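Side-chain contacts in NUDIX hydrolase (Nitrosomonas europaea, PDB 2B0V), which probably hydrolyses nucleoside di- and triphosphates, and perhaps thiamine diphosphate, as a magnesium-dependent member of the NudJ subfamily of Nudix hydrolases: residues A[52-55]-A[56-60]; A[41-44]-A[45-48]; A[129-132]-A[133-136]. All blocks are in the same frame, centred on the assembly; numbering follows the deposited sequence.

Contact 1. Residues A[52-55]-A[56-60]; sequences CSRE and VLEET. With EDO (1,2-ethanediol), chain D.
Arg-54 reaches one turn ahead along helix 48-60 to form a salt bridge with Glu-58, NH1 to OE1 at 3.0 Å. The acceptor lies in the guanidinium plane at its edge, yet NH1 meets OE1 from above the carboxylate plane. The bend at chi3 (55°) swings NH1 in between the carboxylates of Glu-55 and Glu-58. The same NH1 also makes a weak bond to Glu-55 OE2 at 2.9 Å, and NH2 pairs with Glu-46 before the helix. The aliphatic part of Arg-54 supports the acid it binds, with CG 3.4 Å from Glu-58 CD.

Backbone bonds such as Glu-58 N to Arg-54 O, 2.8 Å, set this spacing. Thr-60 OG1 turns back to Val-56 O at 2.7 Å, joining Thr-60 N there from the other face of the carbonyl. On the buried side Cys-52 and Val-56, small and apolar, fit against strand 8-17 and Phe-64.

The run Arg-54 to Glu-59 is the REUXEE core of the Nudix box, whose glutamates bind magnesium in relatives. Glu-55, Glu-58 and Glu-59 gather on one side of the helix, consistent with such a site, with Arg-54 probably orienting the first two.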
ATOM      1  N   CYS A  52      -0.619  -5.142  -6.568  1.00 14.14           N
ATOM      2  CA  CYS A  52       0.252  -4.395  -5.665  1.00 15.10           C
ATOM      3  C   CYS A  52       1.280  -3.579  -6.471  1.00 14.53           C
ATOM      4  O   CYS A  52       1.467  -2.401  -6.210  1.00 14.51           O
ATOM      5  CB  CYS A  52       0.925  -5.334  -4.665  1.00 16.11           C
ATOM      6  SG  CYS A  52       1.924  -4.400  -3.433  1.00 18.03           S
ATOM      7  N   SER A  53       1.923  -4.217  -7.451  1.00 13.43           N
ATOM      8  CA  SER A  53       2.911  -3.506  -8.244  1.00 13.74           C
ATOM      9  C   SER A  53       2.254  -2.388  -9.041  1.00 12.67           C
ATOM     10  O   SER A  53       2.858  -1.312  -9.194  1.00 14.53           O
ATOM     11  CB  SER A  53       3.620  -4.466  -9.181  1.00 14.58           C
ATOM     12  OG  SER A  53       4.327  -5.421  -8.412  1.00 18.30           O
ATOM     13  N   ARG A  54       1.059  -2.638  -9.557  1.00 12.07           N
ATOM     14  CA  ARG A  54       0.327  -1.639 -10.352  1.00 12.99           C
ATOM     15  C   ARG A  54       0.053  -0.424  -9.472  1.00 13.19           C
ATOM     16  O   ARG A  54       0.272   0.708  -9.896  1.00 13.41           O
ATOM     17  CB  ARG A  54      -0.984  -2.202 -10.850  1.00 13.71           C
ATOM     18  CG  ARG A  54      -1.860  -1.146 -11.523  1.00 13.93           C
ATOM     19  CD  ARG A  54      -3.164  -1.717 -12.072  1.00 14.93           C
ATOM     20  NE  ARG A  54      -3.948  -2.436 -11.059  1.00 16.62           N
ATOM     21  CZ  ARG A  54      -4.608  -1.847 -10.064  1.00 20.15           C
ATOM     22  NH1 ARG A  54      -4.577  -0.522  -9.920  1.00 20.36           N
ATOM     23  NH2 ARG A  54      -5.302  -2.585  -9.202  1.00 19.36           N
ATOM     24  N   GLU A  55      -0.415  -0.657  -8.239  1.00 12.94           N
ATOM     25  CA  GLU A  55      -0.709   0.461  -7.359  1.00 14.88           C
ATOM     26  C   GLU A  55       0.531   1.281  -7.014  1.00 14.79           C
ATOM     27  O   GLU A  55       0.454   2.518  -6.998  1.00 15.67           O
ATOM     28  CB  GLU A  55      -1.423  -0.028  -6.111  1.00 16.27           C
ATOM     29  CG  GLU A  55      -2.936  -0.405  -6.322  1.00 18.13           C
ATOM     30  CD  GLU A  55      -3.836   0.734  -6.803  1.00 22.90           C
ATOM     31  OE1 GLU A  55      -3.432   1.923  -6.800  1.00 23.81           O
ATOM     32  OE2 GLU A  55      -4.981   0.431  -7.200  1.00 23.75           O
ATOM     33  N   VAL A  56       1.673   0.633  -6.749  1.00 14.22           N
ATOM     34  CA  VAL A  56       2.890   1.381  -6.508  1.00 14.39           C
ATOM     35  C   VAL A  56       3.233   2.284  -7.691  1.00 13.31           C
ATOM     36  O   VAL A  56       3.494   3.488  -7.511  1.00 13.26           O
ATOM     37  CB  VAL A  56       4.092   0.476  -6.170  1.00 14.48           C
ATOM     38  CG1 VAL A  56       5.372   1.297  -6.025  1.00 14.35           C
ATOM     39  CG2 VAL A  56       3.768  -0.333  -4.880  1.00 12.79           C
ATOM     40  N   LEU A  57       3.175   1.717  -8.899  1.00 13.78           N
ATOM     41  CA  LEU A  57       3.472   2.535 -10.071  1.00 13.20           C
ATOM     42  C   LEU A  57       2.475   3.678 -10.275  1.00 13.06           C
ATOM     43  O   LEU A  57       2.898   4.839 -10.544  1.00 13.83           O
ATOM     44  CB  LEU A  57       3.562   1.618 -11.299  1.00 12.36           C
ATOM     45  CG  LEU A  57       3.802   2.280 -12.644  1.00 13.45           C
ATOM     46  CD1 LEU A  57       5.160   2.980 -12.639  1.00 13.36           C
ATOM     47  CD2 LEU A  57       3.712   1.274 -13.766  1.00 14.64           C
ATOM     48  N   GLU A  58       1.172   3.367 -10.177  1.00 13.40           N
ATOM     49  CA  GLU A  58       0.132   4.359 -10.478  1.00 13.83           C
ATOM     50  C   GLU A  58       0.076   5.498  -9.472  1.00 15.21           C
ATOM     51  O   GLU A  58      -0.317   6.632  -9.829  1.00 15.91           O
ATOM     52  CB  GLU A  58      -1.242   3.709 -10.581  1.00 15.30           C
ATOM     53  CG  GLU A  58      -1.285   2.778 -11.787  1.00 18.51           C
ATOM     54  CD  GLU A  58      -2.633   2.102 -12.040  1.00 21.53           C
ATOM     55  OE1 GLU A  58      -3.436   2.006 -11.092  1.00 24.29           O
ATOM     56  OE2 GLU A  58      -2.837   1.652 -13.207  1.00 24.14           O
ATOM     57  N   GLU A  59       0.450   5.197  -8.233  1.00 14.38           N
ATOM     58  CA  GLU A  59       0.351   6.182  -7.125  1.00 15.41           C
ATOM     59  C   GLU A  59       1.663   6.920  -6.837  1.00 14.81           C
ATOM     60  O   GLU A  59       1.643   7.980  -6.201  1.00 15.74           O
ATOM     61  CB  GLU A  59      -0.198   5.525  -5.854  1.00 15.07           C
ATOM     62  CG  GLU A  59      -1.596   4.994  -6.014  1.00 15.35           C
ATOM     63  CD  GLU A  59      -2.333   4.946  -4.674  1.00 20.56           C
ATOM     64  OE1 GLU A  59      -1.670   4.713  -3.632  1.00 19.47           O
ATOM     65  OE2 GLU A  59      -3.571   5.143  -4.670  1.00 23.22           O
ATOM     66  N   THR A  60       2.802   6.328  -7.217  1.00 13.94           N
ATOM     67  CA  THR A  60       4.100   6.913  -6.884  1.00 14.51           C
ATOM     68  C   THR A  60       5.049   7.173  -8.044  1.00 14.72           C
ATOM     69  O   THR A  60       6.055   7.869  -7.848  1.00 15.24           O
ATOM     70  CB  THR A  60       4.885   6.080  -5.857  1.00 14.86           C
ATOM     71  OG1 THR A  60       5.470   4.940  -6.506  1.00 13.99           O
ATOM     72  CG2 THR A  60       4.007   5.636  -4.719  1.00 14.31           C
TER
HETATM   73  C1  EDO D 201      -5.488   4.370  -3.084  1.00 29.61           C
HETATM   74  O1  EDO D 201      -5.753   4.047  -1.681  1.00 34.02           O
HETATM   75  C2  EDO D 201      -6.486   3.808  -4.121  1.00 33.70           C
HETATM   76  O2  EDO D 201      -5.936   3.613  -5.463  1.00 33.80           O

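Contact 2. Residues A[41-44]-A[45-48]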
ATOM      1  N   HIS A  41      -7.647  -0.898  -4.708  1.00 16.09           N
ATOM      2  CA  HIS A  41      -8.499  -2.057  -4.861  1.00 17.07           C
ATOM      3  C   HIS A  41      -7.991  -3.012  -5.931  1.00 16.59           C
ATOM      4  O   HIS A  41      -7.540  -2.572  -6.991  1.00 18.84           O
ATOM      5  CB  HIS A  41      -9.879  -1.590  -5.281  1.00 18.29           C
ATOM      6  CG  HIS A  41     -10.690  -1.040  -4.155  1.00 21.93           C
ATOM      7  ND1 HIS A  41     -10.300   0.064  -3.428  1.00 29.11           N
ATOM      8  CD2 HIS A  41     -11.873  -1.438  -3.636  1.00 26.57           C
ATOM      9  CE1 HIS A  41     -11.212   0.327  -2.510  1.00 26.92           C
ATOM     10  NE2 HIS A  41     -12.174  -0.571  -2.613  1.00 29.52           N
ATOM     11  N   LEU A  42      -8.096  -4.313  -5.679  1.00 15.37           N
ATOM     12  CA  LEU A  42      -7.913  -5.314  -6.723  1.00 15.67           C
ATOM     13  C   LEU A  42      -8.907  -5.050  -7.856  1.00 17.46           C
ATOM     14  O   LEU A  42     -10.094  -4.812  -7.592  1.00 19.41           O
ATOM     15  CB  LEU A  42      -8.193  -6.708  -6.134  1.00 15.30           C
ATOM     16  CG  LEU A  42      -7.991  -7.861  -7.128  1.00 14.10           C
ATOM     17  CD1 LEU A  42      -6.487  -7.989  -7.380  1.00 15.77           C
ATOM     18  CD2 LEU A  42      -8.507  -9.121  -6.476  1.00 14.70           C
ATOM     19  N   GLU A  43      -8.438  -5.142  -9.098  1.00 18.53           N
ATOM     20  CA  GLU A  43      -9.281  -4.984 -10.317  1.00 20.08           C
ATOM     21  C   GLU A  43      -9.424  -6.348 -11.005  1.00 20.19           C
ATOM     22  O   GLU A  43      -8.593  -7.229 -10.795  1.00 18.31           O
ATOM     23  CB  GLU A  43      -8.636  -3.972 -11.268  1.00 20.69           C
ATOM     24  CG  GLU A  43      -8.538  -2.600 -10.651  1.00 23.68           C
ATOM     25  CD  GLU A  43      -7.879  -1.604 -11.575  1.00 30.91           C
ATOM     26  OE1 GLU A  43      -7.406  -2.017 -12.665  1.00 32.26           O
ATOM     27  OE2 GLU A  43      -7.843  -0.403 -11.222  1.00 33.10           O
ATOM     28  N   PRO A  44     -10.506  -6.563 -11.789  1.00 20.90           N
ATOM     29  CA  PRO A  44     -10.565  -7.876 -12.463  1.00 21.23           C
ATOM     30  C   PRO A  44      -9.366  -8.115 -13.389  1.00 19.94           C
ATOM     31  O   PRO A  44      -8.757  -7.165 -13.868  1.00 19.09           O
ATOM     32  CB  PRO A  44     -11.845  -7.797 -13.304  1.00 21.93           C
ATOM     33  CG  PRO A  44     -12.653  -6.698 -12.712  1.00 23.00           C
ATOM     34  CD  PRO A  44     -11.700  -5.734 -12.065  1.00 22.67           C
ATOM     35  N   GLY A  45      -9.043  -9.385 -13.602  1.00 20.00           N
ATOM     36  CA  GLY A  45      -8.048  -9.745 -14.610  1.00 18.68           C
ATOM     37  C   GLY A  45      -6.609  -9.624 -14.154  1.00 17.70           C
ATOM     38  O   GLY A  45      -5.698  -9.600 -14.995  1.00 18.64           O
ATOM     39  N   GLU A  46      -6.380  -9.525 -12.839  1.00 16.22           N
ATOM     40  CA  GLU A  46      -4.996  -9.441 -12.370  1.00 14.65           C
ATOM     41  C   GLU A  46      -4.789 -10.225 -11.092  1.00 14.31           C
ATOM     42  O   GLU A  46      -5.706 -10.406 -10.275  1.00 13.44           O
ATOM     43  CB  GLU A  46      -4.567  -7.967 -12.130  1.00 15.23           C
ATOM     44  CG  GLU A  46      -5.302  -7.306 -10.952  1.00 17.13           C
ATOM     45  CD  GLU A  46      -5.018  -5.809 -10.773  1.00 18.35           C
ATOM     46  OE1 GLU A  46      -4.147  -5.242 -11.461  1.00 18.48           O
ATOM     47  OE2 GLU A  46      -5.663  -5.209  -9.891  1.00 16.91           O
ATOM     48  N   SER A  47      -3.548 -10.639 -10.874  1.00 14.16           N
ATOM     49  CA  SER A  47      -3.240 -11.306  -9.629  1.00 13.89           C
ATOM     50  C   SER A  47      -3.099 -10.264  -8.527  1.00 13.65           C
ATOM     51  O   SER A  47      -2.957  -9.060  -8.796  1.00 13.76           O
ATOM     52  CB  SER A  47      -1.935 -12.071  -9.729  1.00 14.69           C
ATOM     53  OG  SER A  47      -0.843 -11.163  -9.943  1.00 14.90           O
ATOM     54  N   ILE A  48      -3.125 -10.741  -7.291  1.00 12.43           N
ATOM     55  CA  ILE A  48      -2.999  -9.826  -6.168  1.00 12.11           C
ATOM     56  C   ILE A  48      -1.590  -9.187  -6.150  1.00 11.75           C
ATOM     57  O   ILE A  48      -1.442  -7.996  -5.941  1.00 12.80           O
ATOM     58  CB  ILE A  48      -3.328 -10.556  -4.845  1.00 12.69           C
ATOM     59  CG1 ILE A  48      -4.820 -10.835  -4.827  1.00 12.90           C
ATOM     60  CG2 ILE A  48      -2.955  -9.681  -3.643  1.00 14.97           C
ATOM     61  CD1 ILE A  48      -5.310 -11.769  -3.750  1.00 14.61           C
TER
HETATM   62  O   HOH W   1      -8.246  -9.830 -10.289  1.00 20.15           O
HETATM   63  O   HOH W   2      -5.560  -4.089 -13.585  1.00 33.66           O
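Glu-46 folds back over the loop so that its carboxylate takes the backbone N-H of Glu-43, with OE2 2.9 Å from Glu-43 N. This is the opening part of the Nudix box, where the chain leaves strand 39-41 and turns into helix 48-60. The N-H meets OE2 on the anti side of the carboxylate, 29° out of its plane. The reach is made possible by chi1 of 68°, which sets CG between the backbone N and carbonyl carbon; beyond it the chain runs straight, long enough for a glutamate to span the turn. Its methylenes also serve, for CG packs 3.8 Å from Leu-42 CD1 as the two side chains pass in opposite directions. Leu-42 CD1 goes on to touch Ile-48 CG1 at 4.2 Å, an apolar link between the two ends of the loop.

Outside this shell, Arg-54 of the helix forms a salt bridge to the same Glu-46 OE2, so one oxygen ties loop to helix. The arginine also bonds to His-41 O. Gly-45 suits the apex because its phi is positive, 82°, and Pro-44 stiffens the chain just before it. Ser-47 is the N-cap: its hydroxyl, close to the main chain, bonds to Gln-50 N in the first turn of the helix. The backbone across the turn is bridged by one water, which donates to Glu-43 O at 2.7 Å and to Glu-46 O at 2.6 Å.

Contact 3. Residues A[129-132]-A[133-136]; sequences VMQC and IEDY
Met-130, a selenomethionine in this crystal, and Ile-133 meet on the buried side of helix 128-137, with CE 4.0 Å from Ile-133 CG2. The methionine chain bends at both chi2 (76°) and chi3, which curls its methyl back over the following turn, where it also comes 4.1 Å from Glu-134 CG. A long, flexible side chain suits this place, since it can bend round to lie against the branched isoleucine while both lean on Ile-114 of helix 114-119. Ile-133 also sends CD1 back to 3.5 Å from Val-129 O, a carbonyl that accepts a hydrogen bond from Gln-37. Cys-132, small enough to sit close to the sheet, packs against Tyr-73 and Thr-88.

The other side is polar and looser. Here Gln-131, Glu-134 and Asp-135 stand together, Gln-131 crossing Glu-134 at about a right angle. Glu-134, exposed to solvent, extends alongside the helix and lays OE2 3.6 Å from Met-130 CG, so that an acid borders the apolar patch. Asp-135 has a partner on the sheet: its OD2 bonds to the hydroxyl of Tyr-73. Beneath both sides runs the regular backbone bonding, with Glu-134 N to Met-130 O at 3.0 Å and Asp-135 N to Gln-131 O at 2.9 Å.

Tyr-136 leads away from its neighbours to bond Glu-16 through its hydroxyl and to form a cation-pi pair with Arg-141. Such an amphipathic helix, with Met-130 and Ile-133 set on helix 114-119 and its acids mostly toward solvent, is the late helix of the alpha/beta/alpha sandwich of the Nudix fold.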
ATOM      1  N   VAL A 129      -2.267   1.811   8.399  1.00 14.53           N
ATOM      2  CA  VAL A 129      -1.054   2.482   7.920  1.00 14.34           C
ATOM      3  C   VAL A 129       0.043   2.206   8.920  1.00 14.37           C
ATOM      4  O   VAL A 129       1.166   1.791   8.555  1.00 15.83           O
ATOM      5  CB  VAL A 129      -1.265   3.997   7.745  1.00 13.55           C
ATOM      6  CG1 VAL A 129       0.013   4.639   7.288  1.00 16.17           C
ATOM      7  CG2 VAL A 129      -2.339   4.229   6.689  1.00 15.09           C
HETATM    8  N   MSE A 130      -0.265   2.425  10.202  1.00 14.71           N
HETATM    9  CA  MSE A 130       0.728   2.172  11.223  1.00 16.13           C
HETATM   10  C   MSE A 130       0.924   0.672  11.455  1.00 16.56           C
HETATM   11  O   MSE A 130       2.063   0.190  11.595  1.00 17.56           O
HETATM   12  CB  MSE A 130       0.314   2.890  12.532  1.00 17.38           C
HETATM   13  CG  MSE A 130       1.372   2.933  13.592  1.00 19.05           C
HETATM   14 SE   MSE A 130       2.708   4.299  13.093  0.75 28.67          SE
HETATM   15  CE  MSE A 130       4.025   3.002  12.632  1.00 20.17           C
ATOM     16  N   GLN A 131      -0.173  -0.081  11.480  1.00 16.92           N
ATOM     17  CA  GLN A 131      -0.067  -1.515  11.826  1.00 17.12           C
ATOM     18  C   GLN A 131       0.802  -2.263  10.816  1.00 16.37           C
ATOM     19  O   GLN A 131       1.636  -3.116  11.199  1.00 18.59           O
ATOM     20  CB  GLN A 131      -1.442  -2.188  11.923  1.00 16.76           C
ATOM     21  CG  GLN A 131      -1.366  -3.614  12.528  1.00 18.59           C
ATOM     22  CD  GLN A 131      -0.753  -3.597  13.925  1.00 20.46           C
ATOM     23  OE1 GLN A 131       0.246  -4.263  14.205  1.00 24.64           O
ATOM     24  NE2 GLN A 131      -1.294  -2.769  14.767  1.00 18.60           N
ATOM     25  N   CYS A 132       0.611  -1.975   9.524  1.00 16.93           N
ATOM     26  CA  CYS A 132       1.368  -2.654   8.440  0.60 16.05           C
ATOM     27  C   CYS A 132       2.880  -2.424   8.618  1.00 16.26           C
ATOM     28  O   CYS A 132       3.712  -3.302   8.425  1.00 16.28           O
ATOM     29  CB  CYS A 132       0.845  -2.195   7.059  0.60 16.33           C
ATOM     30  SG  CYS A 132      -0.876  -2.747   6.682  0.60 16.53           S
ATOM     31  N   ILE A 133       3.227  -1.200   9.010  1.00 15.91           N
ATOM     32  CA  ILE A 133       4.652  -0.879   9.262  1.00 16.37           C
ATOM     33  C   ILE A 133       5.190  -1.597  10.495  1.00 16.60           C
ATOM     34  O   ILE A 133       6.297  -2.125  10.469  1.00 18.16           O
ATOM     35  CB  ILE A 133       4.848   0.664   9.407  1.00 16.41           C
ATOM     36  CG1 ILE A 133       4.650   1.307   8.041  1.00 14.94           C
ATOM     37  CG2 ILE A 133       6.244   0.997   9.963  1.00 18.68           C
ATOM     38  CD1 ILE A 133       4.458   2.846   8.075  1.00 13.21           C
ATOM     39  N   GLU A 134       4.400  -1.628  11.565  1.00 16.74           N
ATOM     40  CA  GLU A 134       4.784  -2.338  12.793  1.00 18.71           C
ATOM     41  C   GLU A 134       5.067  -3.807  12.536  1.00 19.05           C
ATOM     42  O   GLU A 134       6.100  -4.313  12.948  1.00 19.61           O
ATOM     43  CB  GLU A 134       3.708  -2.164  13.866  1.00 18.69           C
ATOM     44  CG  GLU A 134       3.636  -0.679  14.309  1.00 21.86           C
ATOM     45  CD  GLU A 134       2.487  -0.392  15.268  1.00 28.46           C
ATOM     46  OE1 GLU A 134       1.458  -1.110  15.246  1.00 32.94           O
ATOM     47  OE2 GLU A 134       2.612   0.588  16.026  1.00 31.09           O
ATOM     48  N   ASP A 135       4.176  -4.457  11.788  1.00 18.05           N
ATOM     49  CA  ASP A 135       4.306  -5.869  11.490  1.00 19.44           C
ATOM     50  C   ASP A 135       5.556  -6.107  10.630  1.00 18.57           C
ATOM     51  O   ASP A 135       6.324  -7.032  10.890  1.00 18.94           O
ATOM     52  CB  ASP A 135       3.024  -6.365  10.834  1.00 18.97           C
ATOM     53  CG  ASP A 135       1.856  -6.423  11.820  1.00 20.48           C
ATOM     54  OD1 ASP A 135       2.117  -6.374  13.041  1.00 22.46           O
ATOM     55  OD2 ASP A 135       0.686  -6.559  11.387  1.00 21.07           O
ATOM     56  N   TYR A 136       5.790  -5.236   9.651  1.00 19.24           N
ATOM     57  CA  TYR A 136       6.977  -5.324   8.810  1.00 20.09           C
ATOM     58  C   TYR A 136       8.242  -5.179   9.677  1.00 21.79           C
ATOM     59  O   TYR A 136       9.208  -5.964   9.545  1.00 21.17           O
ATOM     60  CB  TYR A 136       6.953  -4.212   7.758  1.00 19.53           C
ATOM     61  CG  TYR A 136       8.261  -4.063   7.020  1.00 19.24           C
ATOM     62  CD1 TYR A 136       8.625  -4.956   6.014  1.00 20.99           C
ATOM     63  CD2 TYR A 136       9.137  -3.028   7.343  1.00 19.96           C
ATOM     64  CE1 TYR A 136       9.821  -4.834   5.359  1.00 23.47           C
ATOM     65  CE2 TYR A 136      10.360  -2.886   6.678  1.00 23.25           C
ATOM     66  CZ  TYR A 136      10.686  -3.790   5.683  1.00 24.42           C
ATOM     67  OH  TYR A 136      11.899  -3.652   5.038  1.00 22.84           O
TER

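Contacts 1 and 2 belong together: both lie in the Nudix box and touch through Arg-54, whose NH2 is 2.7 Å from Glu-46 OE2. Contact 2 is a surface loop held by a carboxylate, a backbone N-H and waters, whereas contact 1 is a partly buried helix with one apolar side and one crowded with charge. Contact 3, also helical and partly buried, lies across the centre of the chain, its centre about 19 Å from that of contact 1 and 23 Å from that of contact 2. Both helices contact strand 62-77, but Asp-135 bonds a tyrosine hydroxyl there, while Glu-55 and Glu-58 pair with Arg-54.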